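PDB 4Q9D: benzoylformate decarboxylase from Mycobacterium smegmatis, which belongs to the thiamine pyrophosphate-dependent enzymes, built as a tetramer whose subunits fold into three alpha/beta domains, with a magnesium ion bound. Local coordinates for residues D13-K17 and L18-T22; E210-A214 and G215-A219; D507-E510 and A511-T515. One frame throughout, in Å; residues are numbered along the deposited sequence.

Contact 1 of 3, residues D13-K17 and L18-T22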
loop_
_atom_site.group_PDB
_atom_site.type_symbol
_atom_site.label_atom_id
_atom_site.label_comp_id
_atom_site.label_asym_id
_atom_site.label_seq_id
_atom_site.Cartn_x
_atom_site.Cartn_y
_atom_site.Cartn_z
ATOM N N ASP B 13 -0.634 23.788 -22.648
ATOM C CA ASP B 13 -0.737 25.217 -22.351
ATOM C C ASP B 13 -0.428 25.499 -20.882
ATOM O O ASP B 13 0.222 26.482 -20.567
ATOM C CB ASP B 13 -2.133 25.767 -22.704
ATOM C CG ASP B 13 -2.333 25.922 -24.227
ATOM O OD1 ASP B 13 -1.340 25.835 -24.974
ATOM O OD2 ASP B 13 -3.476 26.121 -24.671
ATOM N N LEU B 14 -0.920 24.650 -19.978
ATOM C CA LEU B 14 -0.663 24.851 -18.553
ATOM C C LEU B 14 0.816 24.606 -18.248
ATOM O O LEU B 14 1.447 25.383 -17.536
ATOM C CB LEU B 14 -1.525 23.910 -17.693
ATOM C CG LEU B 14 -1.158 23.839 -16.209
ATOM C CD1 LEU B 14 -1.441 25.192 -15.542
ATOM C CD2 LEU B 14 -1.986 22.747 -15.555
ATOM N N LEU B 15 1.351 23.514 -18.787
ATOM C CA LEU B 15 2.751 23.163 -18.573
ATOM C C LEU B 15 3.647 24.343 -18.983
ATOM O O LEU B 15 4.575 24.710 -18.259
ATOM C CB LEU B 15 3.107 21.886 -19.385
ATOM C CG LEU B 15 2.460 20.569 -18.915
ATOM C CD1 LEU B 15 2.904 19.428 -19.802
ATOM C CD2 LEU B 15 2.819 20.276 -17.415
ATOM N N ARG B 16 3.364 24.944 -20.139
ATOM C CA ARG B 16 4.144 26.115 -20.587
ATOM C C ARG B 16 4.082 27.241 -19.555
ATOM O O ARG B 16 5.118 27.799 -19.195
ATOM C CB ARG B 16 3.661 26.620 -21.969
ATOM C CG ARG B 16 4.463 27.792 -22.564
ATOM C CD ARG B 16 3.852 28.266 -23.919
ATOM N NE ARG B 16 3.976 27.223 -24.933
ATOM C CZ ARG B 16 2.972 26.482 -25.386
ATOM N NH1 ARG B 16 1.728 26.685 -24.939
ATOM N NH2 ARG B 16 3.213 25.549 -26.304
ATOM N N LYS B 17 2.878 27.588 -19.089
ATOM C CA LYS B 17 2.741 28.644 -18.065
ATOM C C LYS B 17 3.500 28.330 -16.781
ATOM O O LYS B 17 4.015 29.235 -16.141
ATOM C CB LYS B 17 1.271 28.900 -17.728
ATOM C CG LYS B 17 0.462 29.456 -18.928
ATOM C CD LYS B 17 -1.026 29.593 -18.596
ATOM C CE LYS B 17 -1.849 29.910 -19.844
ATOM N NZ LYS B 17 -3.307 29.810 -19.563
ATOM N N LEU B 18 3.577 27.048 -16.421
ATOM C CA LEU B 18 4.267 26.621 -15.203
ATOM C C LEU B 18 5.779 26.564 -15.398
ATOM O O LEU B 18 6.529 26.443 -14.426
ATOM C CB LEU B 18 3.765 25.232 -14.758
ATOM C CG LEU B 18 2.303 25.204 -14.321
ATOM C CD1 LEU B 18 1.913 23.828 -13.814
ATOM C CD2 LEU B 18 2.107 26.236 -13.226
ATOM N N GLY B 19 6.228 26.631 -16.650
ATOM C CA GLY B 19 7.651 26.536 -16.945
ATOM C C GLY B 19 8.130 25.114 -17.167
ATOM O O GLY B 19 9.335 24.866 -17.338
ATOM N N LEU B 20 7.190 24.172 -17.186
ATOM C CA LEU B 20 7.522 22.760 -17.390
ATOM C C LEU B 20 7.651 22.414 -18.865
ATOM O O LEU B 20 6.825 21.676 -19.402
ATOM C CB LEU B 20 6.467 21.857 -16.734
ATOM C CG LEU B 20 6.389 21.923 -15.200
ATOM C CD1 LEU B 20 5.155 21.180 -14.698
ATOM C CD2 LEU B 20 7.649 21.333 -14.593
ATOM N N THR B 21 8.700 22.921 -19.513
ATOM C CA THR B 21 8.801 22.833 -20.976
ATOM C C THR B 21 9.887 21.877 -21.442
ATOM O O THR B 21 10.206 21.793 -22.635
ATOM C CB THR B 21 9.028 24.224 -21.608
ATOM O OG1 THR B 21 10.153 24.842 -20.983
ATOM C CG2 THR B 21 7.778 25.104 -21.386
ATOM N N THR B 22 10.438 21.123 -20.505
ATOM C CA THR B 22 11.399 20.094 -20.878
ATOM C C THR B 22 10.936 18.757 -20.319
ATOM O O THR B 22 10.640 18.645 -19.132
ATOM C CB THR B 22 12.795 20.416 -20.340
ATOM O OG1 THR B 22 13.179 21.735 -20.770
ATOM C CG2 THR B 22 13.817 19.370 -20.821
#
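Leu15 meets Leu20 where the chain leaves helix 7-18: its CD2 lies 3.7 Å from CD1 of Leu20, the two side chains crossing at a slant. The backbone joins the same two residues: Leu15 O takes the N-H of Leu20 at 2.9 Å, with an N-H...O angle of 137°. Next to it, Leu14 touches Leu18, one turn on, CG to CD1 at 3.9 Å; Leu14 keeps its CG away from the backbone N (chi1 169°), which carries the isobutyl group toward the helix end. The helix closes in a Schellman motif: Gly19 takes a positive phi of 89° and its N-H bonds to Arg16 O at 3.0 Å, the Leu20 to Leu15 bond being the second. Leu20 is the centre of an inverse gamma turn, just ahead of strand 22-25. CG2 of Thr21 settles 3.9 Å from CA of Arg16. Arg16 NH1 forms a salt bridge to Asp13 OD1 at 3.2 Å, the oxygen in the guanidinium plane, while NE makes a salt bridge to Asp41 OD2. Met143 of helix 138-150 packs on Leu14 and Leu18, Tyr146 on Leu18 and Phe142 on Leu15.

Contact 2 of 3, residues E210-A214 and G215-A219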
loop_
_atom_site.group_PDB
_atom_site.type_symbol
_atom_site.label_atom_id
_atom_site.label_comp_id
_atom_site.label_asym_id
_atom_site.label_seq_id
_atom_site.Cartn_x
_atom_site.Cartn_y
_atom_site.Cartn_z
ATOM N N GLU B 210 20.492 20.925 2.662
ATOM C CA GLU B 210 19.303 21.760 2.453
ATOM C C GLU B 210 19.704 23.198 2.241
ATOM O O GLU B 210 18.963 23.978 1.633
ATOM C CB GLU B 210 18.335 21.697 3.631
ATOM C CG GLU B 210 17.665 20.354 3.837
ATOM C CD GLU B 210 16.621 20.440 4.943
ATOM O OE1 GLU B 210 16.815 19.809 5.989
ATOM O OE2 GLU B 210 15.628 21.169 4.775
ATOM N N VAL B 211 20.866 23.568 2.766
ATOM C CA VAL B 211 21.291 24.974 2.714
ATOM C C VAL B 211 21.600 25.375 1.287
ATOM O O VAL B 211 21.084 26.375 0.791
ATOM C CB VAL B 211 22.466 25.250 3.705
ATOM C CG1 VAL B 211 23.000 26.659 3.559
ATOM C CG2 VAL B 211 21.978 25.026 5.127
ATOM N N ASP B 212 22.407 24.571 0.606
ATOM C CA ASP B 212 22.698 24.835 -0.798
ATOM C C ASP B 212 21.408 24.758 -1.652
ATOM O O ASP B 212 21.192 25.588 -2.526
ATOM C CB ASP B 212 23.762 23.858 -1.340
ATOM C CG ASP B 212 24.419 24.361 -2.616
ATOM O OD1 ASP B 212 24.718 25.574 -2.675
ATOM O OD2 ASP B 212 24.615 23.567 -3.566
ATOM N N ARG B 213 20.534 23.788 -1.382
ATOM C CA ARG B 213 19.299 23.665 -2.167
ATOM C C ARG B 213 18.357 24.844 -1.947
ATOM O O ARG B 213 17.600 25.187 -2.837
ATOM C CB ARG B 213 18.586 22.333 -1.905
ATOM C CG ARG B 213 19.399 21.138 -2.348
ATOM C CD ARG B 213 18.565 19.844 -2.434
ATOM N NE ARG B 213 19.316 18.804 -3.155
ATOM C CZ ARG B 213 19.828 17.716 -2.577
ATOM N NH1 ARG B 213 19.672 17.496 -1.273
ATOM N NH2 ARG B 213 20.498 16.832 -3.307
ATOM N N ALA B 214 18.417 25.475 -0.769
ATOM C CA ALA B 214 17.650 26.701 -0.549
ATOM C C ALA B 214 18.306 27.971 -1.134
ATOM O O ALA B 214 17.734 29.050 -1.032
ATOM C CB ALA B 214 17.345 26.906 0.933
ATOM N N GLY B 215 19.488 27.866 -1.740
ATOM C CA GLY B 215 20.159 29.068 -2.254
ATOM C C GLY B 215 20.682 29.886 -1.075
ATOM O O GLY B 215 20.830 31.095 -1.166
ATOM N N ALA B 216 20.977 29.225 0.047
ATOM C CA ALA B 216 21.314 29.948 1.284
ATOM C C ALA B 216 22.821 29.940 1.615
ATOM O O ALA B 216 23.225 30.104 2.758
ATOM C CB ALA B 216 20.502 29.387 2.450
ATOM N N TRP B 217 23.651 29.722 0.608
ATOM C CA TRP B 217 25.099 29.726 0.793
ATOM C C TRP B 217 25.608 30.988 1.538
ATOM O O TRP B 217 26.331 30.904 2.547
ATOM C CB TRP B 217 25.725 29.629 -0.587
ATOM C CG TRP B 217 27.185 29.668 -0.676
ATOM C CD1 TRP B 217 27.972 30.792 -0.762
ATOM C CD2 TRP B 217 28.072 28.548 -0.798
ATOM N NE1 TRP B 217 29.291 30.430 -0.902
ATOM C CE2 TRP B 217 29.381 29.063 -0.939
ATOM C CE3 TRP B 217 27.889 27.159 -0.793
ATOM C CZ2 TRP B 217 30.505 28.242 -1.073
ATOM C CZ3 TRP B 217 29.010 26.337 -0.935
ATOM C CH2 TRP B 217 30.312 26.891 -1.076
ATOM N N ASP B 218 25.223 32.154 1.043
ATOM C CA ASP B 218 25.685 33.407 1.651
ATOM C C ASP B 218 25.122 33.590 3.045
ATOM O O ASP B 218 25.840 34.014 3.942
ATOM C CB ASP B 218 25.348 34.612 0.752
ATOM C CG ASP B 218 26.126 34.586 -0.552
ATOM O OD1 ASP B 218 27.206 33.964 -0.581
ATOM O OD2 ASP B 218 25.655 35.151 -1.544
ATOM N N ALA B 219 23.843 33.263 3.236
ATOM C CA ALA B 219 23.248 33.407 4.555
ATOM C C ALA B 219 23.910 32.470 5.538
ATOM O O ALA B 219 24.028 32.793 6.716
ATOM C CB ALA B 219 21.731 33.155 4.527
HETATM O O HOH W 1 23.218 27.897 -2.125
#
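The backbone of Val211 to Ala216 closes helix 209-213 with a Schellman motif, Ala216 N bonding to Val211 O at 2.9 Å and Gly215 N to Asp212 O at 3.0 Å, while Gly215 turns the chain with a phi of 72°. Beside the turn, CG1 of Val211 sits 3.9 Å from CB of Ala216, placed there by a chi1 of 174° that swings CG1 away from the backbone N. CB of Ala214 is 4.3 Å from CB of Ala216. Ala216 is also the N-cap residue of helix 217-227, so one short turn ends one helix and starts the next. Asp212 and Trp217 run alongside each other and point the same way, carboxylate and indole planes 62° apart, with Asp212 OD1 at 4.0 Å from Trp217 CE3. A water joins the two: it donates to Asp212 OD1 at 2.8 Å and weakly accepts from Trp217 N. The carboxylate has further partners, OD2 in a salt bridge with Arg239 and OD1 bonded to Ala395 N. Val318 of helix 318-328 packs on Val211 and Ala214. Glu210 OE1 hydrogen-bonds Thr299 OG1 at the C-terminal end of strand 294-299, and OE2 Ala300 N, so the helix starts at the C-terminal ends of the sheet's strands.

Contact 3 of 3, residues D507-E510 and A511-T515; sequences DMLE and AELKT
Leu509 overlaps Leu513 one turn further along helix 506-518, its CD1 lying 3.9 Å from CD1 of Leu513. The two side chains run side by side and point the same way, forming a short apolar ridge on the buried face. A chi1 of 177° turns CG of Leu509 away from its backbone N and leans the branch toward the following turn, bringing Leu509 CD1 close to Leu513 CG as well. Around the helix, Glu510 and Lys514 make the ionic version of this i to i+4 pairing. Both chains are extended beyond CG and lie alongside each other, and Lys514 NZ gives a hydrogen bond and salt bridge to Glu510 OE2 at 2.8 Å. The ammonium approaches from above the carboxylate plane, 37° out of it. The aliphatic part of the lysine adds to the contact: Lys514 CE stands 3.9 Å from Glu510 CG, and the pair meets along its length as well as at its charges. Met508 and Glu512 form a third i to i+4 pair: Met508 CG lies 4.0 Å from Glu512 CG, and Met508 CE comes to 3.9 Å from Glu512 OE2. Glu512 bends at chi2 (-68°), which curls its carboxylate back beside the methionine. Regular alpha-helical bonds carry all three pairs, among them Glu512 N to Met508 O at 2.8 Å and Lys514 N to Glu510 O at 3.0 Å. Helix 506-518 is the crossover of a beta-alpha-beta unit between strands 499-502 and 523-528. Leu509 and Leu513 pack against Val527 and Leu525 of the second strand and against Val363, Leu364 and Val367 of helix 357-367, while Glu512 touches Ala501 of the first.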
loop_
_atom_site.group_PDB
_atom_site.type_symbol
_atom_site.label_atom_id
_atom_site.label_comp_id
_atom_site.label_asym_id
_atom_site.label_seq_id
_atom_site.Cartn_x
_atom_site.Cartn_y
_atom_site.Cartn_z
ATOM N N ASP B 507 51.065 12.972 -16.719
ATOM C CA ASP B 507 51.235 13.953 -17.805
ATOM C C ASP B 507 50.119 13.845 -18.833
ATOM O O ASP B 507 49.596 14.855 -19.302
ATOM C CB ASP B 507 52.546 13.770 -18.570
ATOM C CG ASP B 507 53.778 14.166 -17.748
ATOM O OD1 ASP B 507 53.722 15.160 -16.987
ATOM O OD2 ASP B 507 54.805 13.470 -17.880
ATOM N N MET B 508 49.833 12.620 -19.248
ATOM C CA MET B 508 48.798 12.390 -20.263
ATOM C C MET B 508 47.430 12.803 -19.717
ATOM O O MET B 508 46.653 13.464 -20.407
ATOM C CB MET B 508 48.794 10.934 -20.699
ATOM C CG MET B 508 47.956 10.723 -21.938
ATOM S SD MET B 508 48.041 9.048 -22.544
ATOM C CE MET B 508 46.534 9.037 -23.555
ATOM N N LEU B 509 47.165 12.460 -18.458
ATOM C CA LEU B 509 45.926 12.879 -17.795
ATOM C C LEU B 509 45.755 14.391 -17.870
ATOM O O LEU B 509 44.685 14.926 -18.229
ATOM C CB LEU B 509 45.902 12.393 -16.329
ATOM C CG LEU B 509 44.677 12.841 -15.510
ATOM C CD1 LEU B 509 43.356 12.406 -16.195
ATOM C CD2 LEU B 509 44.777 12.251 -14.119
ATOM N N GLU B 510 46.826 15.099 -17.570
ATOM C CA GLU B 510 46.748 16.550 -17.537
ATOM C C GLU B 510 46.477 17.079 -18.921
ATOM O O GLU B 510 45.654 17.996 -19.110
ATOM C CB GLU B 510 48.056 17.133 -17.001
ATOM C CG GLU B 510 48.121 18.643 -16.991
ATOM C CD GLU B 510 49.563 19.152 -16.806
ATOM O OE1 GLU B 510 50.485 18.327 -16.586
ATOM O OE2 GLU B 510 49.772 20.376 -16.887
ATOM N N ALA B 511 47.173 16.510 -19.899
ATOM C CA ALA B 511 47.042 17.005 -21.261
ATOM C C ALA B 511 45.655 16.685 -21.822
ATOM O O ALA B 511 45.043 17.510 -22.501
ATOM C CB ALA B 511 48.144 16.414 -22.160
ATOM N N GLU B 512 45.167 15.475 -21.565
ATOM C CA GLU B 512 43.841 15.080 -22.076
ATOM C C GLU B 512 42.739 15.897 -21.392
ATOM O O GLU B 512 41.721 16.228 -22.011
ATOM C CB GLU B 512 43.630 13.580 -21.873
ATOM C CG GLU B 512 44.552 12.724 -22.739
ATOM C CD GLU B 512 44.231 12.829 -24.233
ATOM O OE1 GLU B 512 43.190 13.416 -24.595
ATOM O OE2 GLU B 512 45.014 12.296 -25.045
ATOM N N LEU B 513 42.961 16.229 -20.118
ATOM C CA LEU B 513 42.043 17.070 -19.361
ATOM C C LEU B 513 41.925 18.450 -19.989
ATOM O O LEU B 513 40.810 18.963 -20.185
ATOM C CB LEU B 513 42.467 17.164 -17.879
ATOM C CG LEU B 513 41.921 16.061 -16.952
ATOM C CD1 LEU B 513 42.541 16.117 -15.521
ATOM C CD2 LEU B 513 40.373 16.140 -16.903
ATOM N N LYS B 514 43.073 19.044 -20.327
ATOM C CA LYS B 514 43.075 20.348 -20.980
ATOM C C LYS B 514 42.395 20.288 -22.333
ATOM O O LYS B 514 41.651 21.184 -22.700
ATOM C CB LYS B 514 44.494 20.875 -21.158
ATOM C CG LYS B 514 45.197 21.243 -19.841
ATOM C CD LYS B 514 46.669 21.681 -20.094
ATOM C CE LYS B 514 47.366 22.046 -18.771
ATOM N NZ LYS B 514 48.862 22.118 -18.889
ATOM N N THR B 515 42.672 19.244 -23.097
ATOM C CA THR B 515 41.989 19.081 -24.372
ATOM C C THR B 515 40.471 18.914 -24.167
ATOM O O THR B 515 39.672 19.486 -24.915
ATOM C CB THR B 515 42.559 17.876 -25.117
ATOM O OG1 THR B 515 43.933 18.128 -25.398
ATOM C CG2 THR B 515 41.823 17.612 -26.427
#

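The three contacts follow one another along the chain: contact 1 in the N-terminal TPP binding domain, contact 2 in the central domain and contact 3 in the C-terminal TPP binding domain. The chain has three six-stranded parallel sheets, and each contact lies beside or near a different one. Centres of contacts 1 and 2 are 26 Å apart, those of 2 and 3 are 34 Å apart, and those of 1 and 3 are 42 Å apart; none touches another. Contacts 1 and 2 each finish a helix with a Schellman turn, whereas contact 3 lies within a continuous helix. The first and last sheets share the strand order 2-1-3-4-6-5, as befits two related TPP-binding domains, while the middle one has the Rossmann-like order 3-2-1-4-5-6.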